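Local coordinates for protein porin B (Pseudomonas putida, PDB 4GEY) that forms a beta-barrel channel that probably lets glucose and related sugars cross the outer membrane, at residues N375-N379 / P380-P384; G28-G31 / G32-E36; Y197-T200 / P201-V205. The protein carries 2 engineered substitutions. All blocks are in the same frame, centred on the assembly; numbering follows the deposited sequence.

Contact 1. Residues N375-N379 / P380-P384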
ATOM      1  N   ASN A 375       7.753 -31.133 -17.192  1.00 41.00           N
ATOM      2  CA  ASN A 375       6.307 -31.104 -16.973  1.00 46.70           C
ATOM      3  C   ASN A 375       5.910 -31.350 -15.535  1.00 41.02           C
ATOM      4  O   ASN A 375       4.744 -31.207 -15.167  1.00 40.09           O
ATOM      5  CB  ASN A 375       5.581 -32.073 -17.913  1.00 49.07           C
ATOM      6  CG  ASN A 375       5.712 -33.516 -17.485  1.00 68.02           C
ATOM      7  OD1 ASN A 375       6.607 -33.877 -16.717  1.00 77.46           O
ATOM      8  ND2 ASN A 375       4.821 -34.357 -17.992  1.00 75.49           N
ATOM      9  N   ASP A 376       6.900 -31.718 -14.732  1.00 40.63           N
ATOM     10  CA  ASP A 376       6.722 -31.969 -13.310  1.00 32.76           C
ATOM     11  C   ASP A 376       6.966 -30.703 -12.475  1.00 42.86           C
ATOM     12  O   ASP A 376       8.067 -30.142 -12.483  1.00 42.72           O
ATOM     13  CB  ASP A 376       7.674 -33.084 -12.882  1.00 33.44           C
ATOM     14  CG  ASP A 376       7.611 -33.371 -11.395  1.00 56.43           C
ATOM     15  OD1 ASP A 376       6.642 -32.920 -10.729  1.00 39.05           O
ATOM     16  OD2 ASP A 376       8.537 -34.062 -10.897  1.00 66.33           O
ATOM     17  N   TYR A 377       5.938 -30.270 -11.745  1.00 40.66           N
ATOM     18  CA  TYR A 377       6.020 -29.100 -10.858  1.00 39.63           C
ATOM     19  C   TYR A 377       7.140 -29.162  -9.799  1.00 40.19           C
ATOM     20  O   TYR A 377       7.632 -28.132  -9.348  1.00 41.43           O
ATOM     21  CB  TYR A 377       4.671 -28.860 -10.171  1.00 32.18           C
ATOM     22  CG  TYR A 377       4.734 -27.905  -9.006  1.00 33.89           C
ATOM     23  CD1 TYR A 377       4.622 -26.531  -9.199  1.00 40.78           C
ATOM     24  CD2 TYR A 377       4.912 -28.376  -7.708  1.00 29.02           C
ATOM     25  CE1 TYR A 377       4.690 -25.651  -8.131  1.00 41.45           C
ATOM     26  CE2 TYR A 377       4.971 -27.510  -6.641  1.00 26.91           C
ATOM     27  CZ  TYR A 377       4.865 -26.149  -6.853  1.00 44.76           C
ATOM     28  OH  TYR A 377       4.938 -25.292  -5.777  1.00 43.92           O
ATOM     29  N   ASP A 378       7.525 -30.363  -9.388  1.00 39.94           N
ATOM     30  CA  ASP A 378       8.548 -30.512  -8.364  1.00 31.72           C
ATOM     31  C   ASP A 378       9.941 -30.360  -8.958  1.00 33.68           C
ATOM     32  O   ASP A 378      10.939 -30.427  -8.243  1.00 38.48           O
ATOM     33  CB  ASP A 378       8.460 -31.890  -7.707  1.00 34.91           C
ATOM     34  CG  ASP A 378       7.141 -32.137  -7.026  1.00 40.30           C
ATOM     35  OD1 ASP A 378       6.651 -31.241  -6.303  1.00 37.00           O
ATOM     36  OD2 ASP A 378       6.604 -33.251  -7.215  1.00 54.32           O
ATOM     37  N   ASN A 379      10.022 -30.207 -10.270  1.00 30.98           N
ATOM     38  CA  ASN A 379      11.318 -30.026 -10.895  1.00 31.62           C
ATOM     39  C   ASN A 379      11.667 -28.540 -10.914  1.00 34.86           C
ATOM     40  O   ASN A 379      10.897 -27.732 -11.431  1.00 32.76           O
ATOM     41  CB  ASN A 379      11.304 -30.604 -12.296  1.00 32.66           C
ATOM     42  CG  ASN A 379      12.684 -30.737 -12.888  1.00 45.03           C
ATOM     43  OD1 ASN A 379      13.463 -29.787 -12.913  1.00 42.85           O
ATOM     44  ND2 ASN A 379      13.001 -31.930 -13.371  1.00 51.26           N
ATOM     45  N   PRO A 380      12.819 -28.171 -10.322  1.00 35.56           N
ATOM     46  CA  PRO A 380      13.282 -26.780 -10.214  1.00 37.24           C
ATOM     47  C   PRO A 380      13.208 -25.988 -11.520  1.00 39.15           C
ATOM     48  O   PRO A 380      12.963 -24.789 -11.480  1.00 41.99           O
ATOM     49  CB  PRO A 380      14.735 -26.940  -9.789  1.00 31.07           C
ATOM     50  CG  PRO A 380      14.718 -28.173  -8.968  1.00 31.31           C
ATOM     51  CD  PRO A 380      13.750 -29.097  -9.654  1.00 31.59           C
ATOM     52  N   GLY A 381      13.406 -26.651 -12.653  1.00 36.86           N
ATOM     53  CA  GLY A 381      13.332 -25.991 -13.939  1.00 37.03           C
ATOM     54  C   GLY A 381      11.918 -25.773 -14.441  1.00 40.90           C
ATOM     55  O   GLY A 381      11.720 -25.119 -15.467  1.00 43.21           O
ATOM     56  N   PHE A 382      10.931 -26.326 -13.737  1.00 31.09           N
ATOM     57  CA  PHE A 382       9.550 -26.158 -14.145  1.00 30.76           C
ATOM     58  C   PHE A 382       9.149 -24.768 -13.718  1.00 33.45           C
ATOM     59  O   PHE A 382       9.584 -24.289 -12.672  1.00 36.66           O
ATOM     60  CB  PHE A 382       8.651 -27.225 -13.504  1.00 30.61           C
ATOM     61  CG  PHE A 382       7.183 -27.105 -13.857  1.00 30.68           C
ATOM     62  CD1 PHE A 382       6.664 -27.735 -14.996  1.00 36.15           C
ATOM     63  CD2 PHE A 382       6.308 -26.391 -13.034  1.00 29.35           C
ATOM     64  CE1 PHE A 382       5.300 -27.635 -15.320  1.00 33.98           C
ATOM     65  CE2 PHE A 382       4.944 -26.286 -13.349  1.00 34.89           C
ATOM     66  CZ  PHE A 382       4.443 -26.902 -14.498  1.00 30.17           C
ATOM     67  N   VAL A 383       8.325 -24.120 -14.536  1.00 37.28           N
ATOM     68  CA  VAL A 383       7.886 -22.755 -14.286  1.00 33.97           C
ATOM     69  C   VAL A 383       6.408 -22.714 -13.910  1.00 32.24           C
ATOM     70  O   VAL A 383       5.543 -22.904 -14.756  1.00 42.07           O
ATOM     71  CB  VAL A 383       8.155 -21.887 -15.530  1.00 38.99           C
ATOM     72  CG1 VAL A 383       7.570 -20.467 -15.375  1.00 28.69           C
ATOM     73  CG2 VAL A 383       9.647 -21.864 -15.804  1.00 36.91           C
ATOM     74  N   PRO A 384       6.121 -22.471 -12.628  1.00 31.36           N
ATOM     75  CA  PRO A 384       4.763 -22.545 -12.071  1.00 32.52           C
ATOM     76  C   PRO A 384       3.733 -21.741 -12.838  1.00 31.83           C
ATOM     77  O   PRO A 384       4.036 -20.655 -13.322  1.00 38.01           O
ATOM     78  CB  PRO A 384       4.932 -21.985 -10.659  1.00 25.91           C
ATOM     79  CG  PRO A 384       6.344 -22.399 -10.289  1.00 31.29           C
ATOM     80  CD  PRO A 384       7.139 -22.252 -11.581  1.00 33.32           C
TER
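Phe382 folds back over the backbone of Asn375 to Tyr377, brought there by two type I turns in succession, Asp376 to Asn379 and Asn379 to Phe382, which share Asn379. Its CB touches two carbonyl oxygens, Asp376 O and Asn379 O. With CG anti to the backbone N (chi1 179°), the ring then runs along the preceding strip of main chain. CG still faces Asp376 O, while Phe382 CD2 lies 3.5 Å from Tyr377 CA. On the other flank, CD1 meets the carbonyl carbon of Asn375 and CE1 its oxygen, at 3.6 Å from Phe382 CE1 to Asn375 O. Farther out, Phe382 CE2 touches Tyr377 CB at 4.1 Å and lies at the edge of the tyrosine ring. Tyr377 CA stands over the phenylalanine face, 3.9 Å from the centroid of the Phe382 ring, in a CH-pi contact.

The second turn is closed by Phe382 N giving to Asn379 O (2.7 Å), the donor above the carbonyl plane. Asn379 OD1 takes Gly381 N at 3.1 Å in its amide plane, on a lone pair, which holds the amide against the turn. Asp376 OD1 receives Asp378 N, an Asx turn. Arg112 reaches Tyr377 O and Asn379 O, and Tyr377 OH bonds to Asp110. Backbone and side-chain oxygens that accept N-H groups thus hold the turns, and the phenyl ring rests largely on main chain.

Contact 2. Residues G28-G31 / G32-E36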
ATOM      1  N   GLY A  28       5.034  12.144  25.638  1.00 41.49           N
ATOM      2  CA  GLY A  28       4.217  13.259  26.080  1.00 41.79           C
ATOM      3  C   GLY A  28       4.550  14.594  25.442  1.00 48.25           C
ATOM      4  O   GLY A  28       5.090  14.646  24.330  1.00 46.53           O
ATOM      5  N   ASP A  29       4.224  15.673  26.156  1.00 50.82           N
ATOM      6  CA  ASP A  29       4.430  17.032  25.657  1.00 50.75           C
ATOM      7  C   ASP A  29       5.755  17.669  26.078  1.00 53.23           C
ATOM      8  O   ASP A  29       5.938  18.875  25.920  1.00 59.12           O
ATOM      9  CB  ASP A  29       3.263  17.943  26.054  1.00 51.37           C
ATOM     10  CG  ASP A  29       3.040  18.007  27.555  1.00 55.76           C
ATOM     11  OD1 ASP A  29       4.015  17.922  28.332  1.00 55.14           O
ATOM     12  OD2 ASP A  29       1.868  18.142  27.960  1.00 59.86           O
ATOM     13  N   TRP A  30       6.664  16.858  26.610  1.00 48.69           N
ATOM     14  CA  TRP A  30       7.979  17.330  27.030  1.00 56.50           C
ATOM     15  C   TRP A  30       7.891  18.543  27.951  1.00 62.74           C
ATOM     16  O   TRP A  30       8.634  19.505  27.780  1.00 64.22           O
ATOM     17  CB  TRP A  30       8.856  17.679  25.825  1.00 55.30           C
ATOM     18  CG  TRP A  30       8.890  16.639  24.747  1.00 50.85           C
ATOM     19  CD1 TRP A  30       8.791  15.289  24.901  1.00 48.34           C
ATOM     20  CD2 TRP A  30       9.017  16.877  23.338  1.00 51.24           C
ATOM     21  NE1 TRP A  30       8.848  14.669  23.674  1.00 49.97           N
ATOM     22  CE2 TRP A  30       8.991  15.621  22.699  1.00 48.89           C
ATOM     23  CE3 TRP A  30       9.154  18.032  22.557  1.00 48.18           C
ATOM     24  CZ2 TRP A  30       9.098  15.487  21.313  1.00 42.02           C
ATOM     25  CZ3 TRP A  30       9.257  17.895  21.185  1.00 47.68           C
ATOM     26  CH2 TRP A  30       9.227  16.629  20.575  1.00 42.59           C
ATOM     27  N   GLY A  31       6.983  18.498  28.920  1.00 64.11           N
ATOM     28  CA  GLY A  31       6.861  19.571  29.893  1.00 63.34           C
ATOM     29  C   GLY A  31       6.352  20.871  29.298  1.00 62.56           C
ATOM     30  O   GLY A  31       6.628  21.953  29.820  1.00 59.92           O
ATOM     31  N   GLY A  32       5.610  20.755  28.199  1.00 61.25           N
ATOM     32  CA  GLY A  32       4.982  21.898  27.570  1.00 53.54           C
ATOM     33  C   GLY A  32       5.619  22.327  26.265  1.00 51.11           C
ATOM     34  O   GLY A  32       4.928  22.882  25.407  1.00 52.44           O
ATOM     35  N   THR A  33       6.922  22.074  26.104  1.00 50.04           N
ATOM     36  CA  THR A  33       7.655  22.562  24.925  1.00 48.58           C
ATOM     37  C   THR A  33       7.191  21.942  23.605  1.00 54.70           C
ATOM     38  O   THR A  33       7.339  22.557  22.552  1.00 62.27           O
ATOM     39  CB  THR A  33       9.214  22.471  25.067  1.00 44.10           C
ATOM     40  OG1 THR A  33       9.756  21.619  24.054  1.00 49.39           O
ATOM     41  CG2 THR A  33       9.627  21.959  26.417  1.00 44.04           C
ATOM     42  N   ARG A  34       6.620  20.741  23.656  1.00 56.42           N
ATOM     43  CA  ARG A  34       6.056  20.135  22.453  1.00 52.62           C
ATOM     44  C   ARG A  34       4.801  20.886  22.044  1.00 57.61           C
ATOM     45  O   ARG A  34       4.606  21.187  20.868  1.00 65.40           O
ATOM     46  CB  ARG A  34       5.749  18.651  22.668  1.00 47.67           C
ATOM     47  CG  ARG A  34       5.576  17.846  21.382  1.00 41.21           C
ATOM     48  CD  ARG A  34       5.613  16.349  21.667  1.00 46.41           C
ATOM     49  NE  ARG A  34       5.552  15.529  20.458  1.00 42.81           N
ATOM     50  CZ  ARG A  34       5.774  14.220  20.423  1.00 36.79           C
ATOM     51  NH1 ARG A  34       6.081  13.565  21.529  1.00 32.88           N
ATOM     52  NH2 ARG A  34       5.693  13.567  19.275  1.00 38.59           N
ATOM     53  N   THR A  35       3.959  21.210  23.019  1.00 56.13           N
ATOM     54  CA  THR A  35       2.731  21.951  22.733  1.00 58.99           C
ATOM     55  C   THR A  35       2.988  23.393  22.281  1.00 59.17           C
ATOM     56  O   THR A  35       2.219  23.949  21.503  1.00 59.99           O
ATOM     57  CB  THR A  35       1.759  21.924  23.919  1.00 57.72           C
ATOM     58  OG1 THR A  35       2.497  22.056  25.140  1.00 64.67           O
ATOM     59  CG2 THR A  35       1.005  20.611  23.934  1.00 51.90           C
ATOM     60  N   GLU A  36       4.071  23.995  22.756  1.00 56.85           N
ATOM     61  CA  GLU A  36       4.474  25.301  22.252  1.00 54.25           C
ATOM     62  C   GLU A  36       4.816  25.186  20.776  1.00 55.13           C
ATOM     63  O   GLU A  36       4.170  25.817  19.932  1.00 52.39           O
ATOM     64  CB  GLU A  36       5.687  25.817  23.010  1.00 60.19           C
ATOM     65  CG  GLU A  36       5.388  26.254  24.430  1.00 64.63           C
ATOM     66  CD  GLU A  36       6.654  26.459  25.219  1.00 75.60           C
ATOM     67  OE1 GLU A  36       7.736  26.490  24.584  1.00 76.45           O
ATOM     68  OE2 GLU A  36       6.575  26.569  26.467  1.00 84.43           O
TER
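Asp29 O receives both Gly32 N and Arg34 N, each at 3.0 Å from Asp29 O and from opposite faces of its carbonyl plane, while Trp30, Gly31 and Gly32 all take positive phi to swing the chain into helix 33-40. At Gly32 (phi 107°) a side chain would run into the carbonyl oxygen of Gly31. Asp29 OD1 adds only weak bonds to Gly31 N and Gly32 N.

The main side-chain meeting is Arg34 laid over one face of the Trp30 indole. Its CB comes to 3.5 Å from Trp30 CE3, CG passes near CZ3, and Arg34 CD stands over the middle of the six-membered ring, 3.5 Å from the centroid of that Trp30 ring, a CH-pi contact. Starting with CG anti to the backbone N, the chain stays extended as far as NE, so the guanidinium continues over Trp30 CZ2 with its plane only 20° from that of the ring. Arg34 NH1 gives a 3.2 Å bond to Gly28 O. It also forms a salt bridge with Phe436 OXT, and NH2 bonds to Phe44 O; Trp30 NE1 turns to Thr27 OG1. Were Arg34 an alanine, the C-terminal carboxylate would probably lose this charged mate and the indole face its cover.

Behind the turn, Gly32 O accepts Glu36 N. Thr35 OG1 also bonds to Gly32 O, at 2.6 Å. With Gly32 as N-cap, this is the start of a helix, tied through Arg34 to strand 42-57 and the chain end after strand 425-435, the two strands that pair to close the barrel.

Contact 3. Residues Y197-T200 / P201-V205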
ATOM      1  N   TYR A 197      -8.621  20.153  -6.985  1.00 36.74           N
ATOM      2  CA  TYR A 197      -9.702  21.121  -7.023  1.00 34.28           C
ATOM      3  C   TYR A 197     -10.782  20.592  -6.094  1.00 33.48           C
ATOM      4  O   TYR A 197     -11.317  19.516  -6.320  1.00 39.47           O
ATOM      5  CB  TYR A 197     -10.209  21.266  -8.467  1.00 32.92           C
ATOM      6  CG  TYR A 197     -11.474  22.100  -8.681  1.00 44.52           C
ATOM      7  CD1 TYR A 197     -11.893  23.048  -7.749  1.00 44.67           C
ATOM      8  CD2 TYR A 197     -12.254  21.927  -9.834  1.00 44.90           C
ATOM      9  CE1 TYR A 197     -13.050  23.793  -7.954  1.00 43.49           C
ATOM     10  CE2 TYR A 197     -13.402  22.673 -10.045  1.00 34.12           C
ATOM     11  CZ  TYR A 197     -13.794  23.600  -9.097  1.00 42.66           C
ATOM     12  OH  TYR A 197     -14.932  24.341  -9.288  1.00 43.79           O
ATOM     13  N   ASN A 198     -11.072  21.337  -5.034  1.00 30.48           N
ATOM     14  CA  ASN A 198     -12.191  21.032  -4.159  1.00 30.28           C
ATOM     15  C   ASN A 198     -13.456  21.694  -4.669  1.00 31.24           C
ATOM     16  O   ASN A 198     -13.645  22.892  -4.483  1.00 36.96           O
ATOM     17  CB  ASN A 198     -11.910  21.530  -2.744  1.00 30.18           C
ATOM     18  CG  ASN A 198     -10.725  20.843  -2.109  1.00 35.44           C
ATOM     19  OD1 ASN A 198     -10.750  19.632  -1.876  1.00 34.44           O
ATOM     20  ND2 ASN A 198      -9.677  21.611  -1.821  1.00 29.58           N
ATOM     21  N   ILE A 199     -14.325  20.920  -5.308  1.00 37.04           N
ATOM     22  CA  ILE A 199     -15.517  21.473  -5.949  1.00 38.57           C
ATOM     23  C   ILE A 199     -16.568  21.759  -4.893  1.00 32.51           C
ATOM     24  O   ILE A 199     -17.348  22.705  -4.987  1.00 52.66           O
ATOM     25  CB  ILE A 199     -16.078  20.484  -6.999  1.00 44.07           C
ATOM     26  CG1 ILE A 199     -15.076  20.279  -8.137  1.00 32.16           C
ATOM     27  CG2 ILE A 199     -17.401  20.948  -7.564  1.00 33.33           C
ATOM     28  CD1 ILE A 199     -15.344  19.047  -8.950  1.00 31.86           C
ATOM     29  N   THR A 200     -16.544  20.941  -3.859  1.00 43.27           N
ATOM     30  CA  THR A 200     -17.576  20.908  -2.845  1.00 35.40           C
ATOM     31  C   THR A 200     -16.840  20.395  -1.638  1.00 35.03           C
ATOM     32  O   THR A 200     -15.848  19.691  -1.784  1.00 36.65           O
ATOM     33  CB  THR A 200     -18.699  19.935  -3.290  1.00 37.26           C
ATOM     34  OG1 THR A 200     -19.796  20.689  -3.794  1.00 39.08           O
ATOM     35  CG2 THR A 200     -19.189  19.028  -2.181  1.00 34.44           C
ATOM     36  N   PRO A 201     -17.282  20.770  -0.434  1.00 40.70           N
ATOM     37  CA  PRO A 201     -16.602  20.261   0.772  1.00 38.32           C
ATOM     38  C   PRO A 201     -16.545  18.724   0.859  1.00 29.52           C
ATOM     39  O   PRO A 201     -15.740  18.180   1.616  1.00 55.02           O
ATOM     40  CB  PRO A 201     -17.435  20.853   1.914  1.00 31.15           C
ATOM     41  CG  PRO A 201     -18.025  22.096   1.324  1.00 32.26           C
ATOM     42  CD  PRO A 201     -18.304  21.781  -0.119  1.00 32.32           C
ATOM     43  N   ALA A 202     -17.369  18.047   0.064  1.00 36.34           N
ATOM     44  CA  ALA A 202     -17.477  16.596   0.068  1.00 40.01           C
ATOM     45  C   ALA A 202     -17.225  15.963  -1.311  1.00 47.64           C
ATOM     46  O   ALA A 202     -17.547  14.787  -1.529  1.00 49.18           O
ATOM     47  CB  ALA A 202     -18.841  16.188   0.583  1.00 41.12           C
ATOM     48  N   PHE A 203     -16.657  16.731  -2.239  1.00 40.66           N
ATOM     49  CA  PHE A 203     -16.280  16.177  -3.534  1.00 32.43           C
ATOM     50  C   PHE A 203     -15.074  16.883  -4.117  1.00 31.39           C
ATOM     51  O   PHE A 203     -15.042  18.107  -4.195  1.00 42.36           O
ATOM     52  CB  PHE A 203     -17.443  16.275  -4.519  1.00 41.39           C
ATOM     53  CG  PHE A 203     -17.177  15.601  -5.835  1.00 49.18           C
ATOM     54  CD1 PHE A 203     -17.255  14.223  -5.952  1.00 50.69           C
ATOM     55  CD2 PHE A 203     -16.849  16.338  -6.950  1.00 54.51           C
ATOM     56  CE1 PHE A 203     -17.010  13.588  -7.159  1.00 41.82           C
ATOM     57  CE2 PHE A 203     -16.604  15.704  -8.159  1.00 58.82           C
ATOM     58  CZ  PHE A 203     -16.692  14.325  -8.258  1.00 46.49           C
ATOM     59  N   PHE A 204     -14.081  16.124  -4.548  1.00 28.06           N
ATOM     60  CA  PHE A 204     -12.952  16.743  -5.245  1.00 36.83           C
ATOM     61  C   PHE A 204     -12.416  15.944  -6.429  1.00 28.02           C
ATOM     62  O   PHE A 204     -12.644  14.745  -6.541  1.00 49.98           O
ATOM     63  CB  PHE A 204     -11.823  17.157  -4.272  1.00 27.82           C
ATOM     64  CG  PHE A 204     -11.082  16.009  -3.626  1.00 26.82           C
ATOM     65  CD1 PHE A 204     -10.008  15.400  -4.266  1.00 56.62           C
ATOM     66  CD2 PHE A 204     -11.396  15.596  -2.348  1.00 26.40           C
ATOM     67  CE1 PHE A 204      -9.294  14.371  -3.649  1.00 25.58           C
ATOM     68  CE2 PHE A 204     -10.687  14.575  -1.735  1.00 25.58           C
ATOM     69  CZ  PHE A 204      -9.642  13.963  -2.392  1.00 25.17           C
ATOM     70  N   VAL A 205     -11.707  16.630  -7.313  1.00 31.49           N
ATOM     71  CA  VAL A 205     -11.031  15.982  -8.429  1.00 30.62           C
ATOM     72  C   VAL A 205      -9.556  16.325  -8.340  1.00 32.40           C
ATOM     73  O   VAL A 205      -9.186  17.332  -7.742  1.00 36.68           O
ATOM     74  CB  VAL A 205     -11.602  16.435  -9.796  1.00 29.52           C
ATOM     75  CG1 VAL A 205     -13.044  15.989  -9.935  1.00 29.77           C
ATOM     76  CG2 VAL A 205     -11.498  17.925  -9.941  1.00 30.42           C
TER
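Tyr197 and Val205 exchange two backbone hydrogen bonds in the hairpin of strands 190-198 and 203-212, which ends in a type I turn and carries a classic beta bulge. Tyr197 N reaches Val205 O at 3.0 Å, and Val205 N returns to Tyr197 O at 3.1 Å, both donors lying nearly along the C=O axis of their acceptor. One step nearer the turn, Asn198 and Phe204 form a non-hydrogen-bonded pair whose backbones bond outward, Asn198 with Ala144 and Phe204 with Val240. The hairpin is thus tied on one flank to strand 232-245 of the porin barrel and on the other to Ala144, just ahead of strand 145-149.

The register then slips by one. Ile199 and Thr200 both face Phe203, whose single carbonyl oxygen serves two donors: Thr200 N at 3.2 Å from Phe203 O, in the carbonyl plane, and Ile199 N in a weak, bent bond. Phe203 N closes the turn on Thr200 O, straight at hydrogen (171°) but from well above the carbonyl plane.

Side chains sort to the two faces. Asn198 and Phe204 lie side by side, amide and ring planes 77° apart, with Asn198 OD1 3.6 Å from Phe204 CB while ND2 donates a hydrogen bond to Gly143 O. Lys196 makes a cation-pi contact with the Phe204 ring. Tyr197, Thr200, Phe203 and Val205 point to the other face, where a bound detergent touches Val205, consistent with a face turned to the membrane. Tyr197 CB packs on Val205 CG2, and Ile199 CG1 stands over one face of the tyrosine ring. Beyond it, Ile199 CD1 bridges Val205 CG1, at 4.0 Å, and the edge of the Phe203 ring, 3.7 Å from Phe203 CE2.

None of the three is a core contact: contacts 1 and 3 lie at the surface and contact 2 is partly buried, each made within one continuous run of chain. They hold different elements. Contact 3 is a strand-to-strand turn in the barrel wall, contact 2 starts the first helix, and contact 1 shapes the loop between helix 359-372 and strand 388-399. Contacts 1 and 2 stand about 61 Å apart between centres, on opposite sides of the chain's centre; contacts 2 and 3 are about 36 Å apart between centres. Their chemistry follows: ladder bonds and apolar pairs beside detergent in 3, an arginine over an indole in 2, a phenyl ring on backbone in 1.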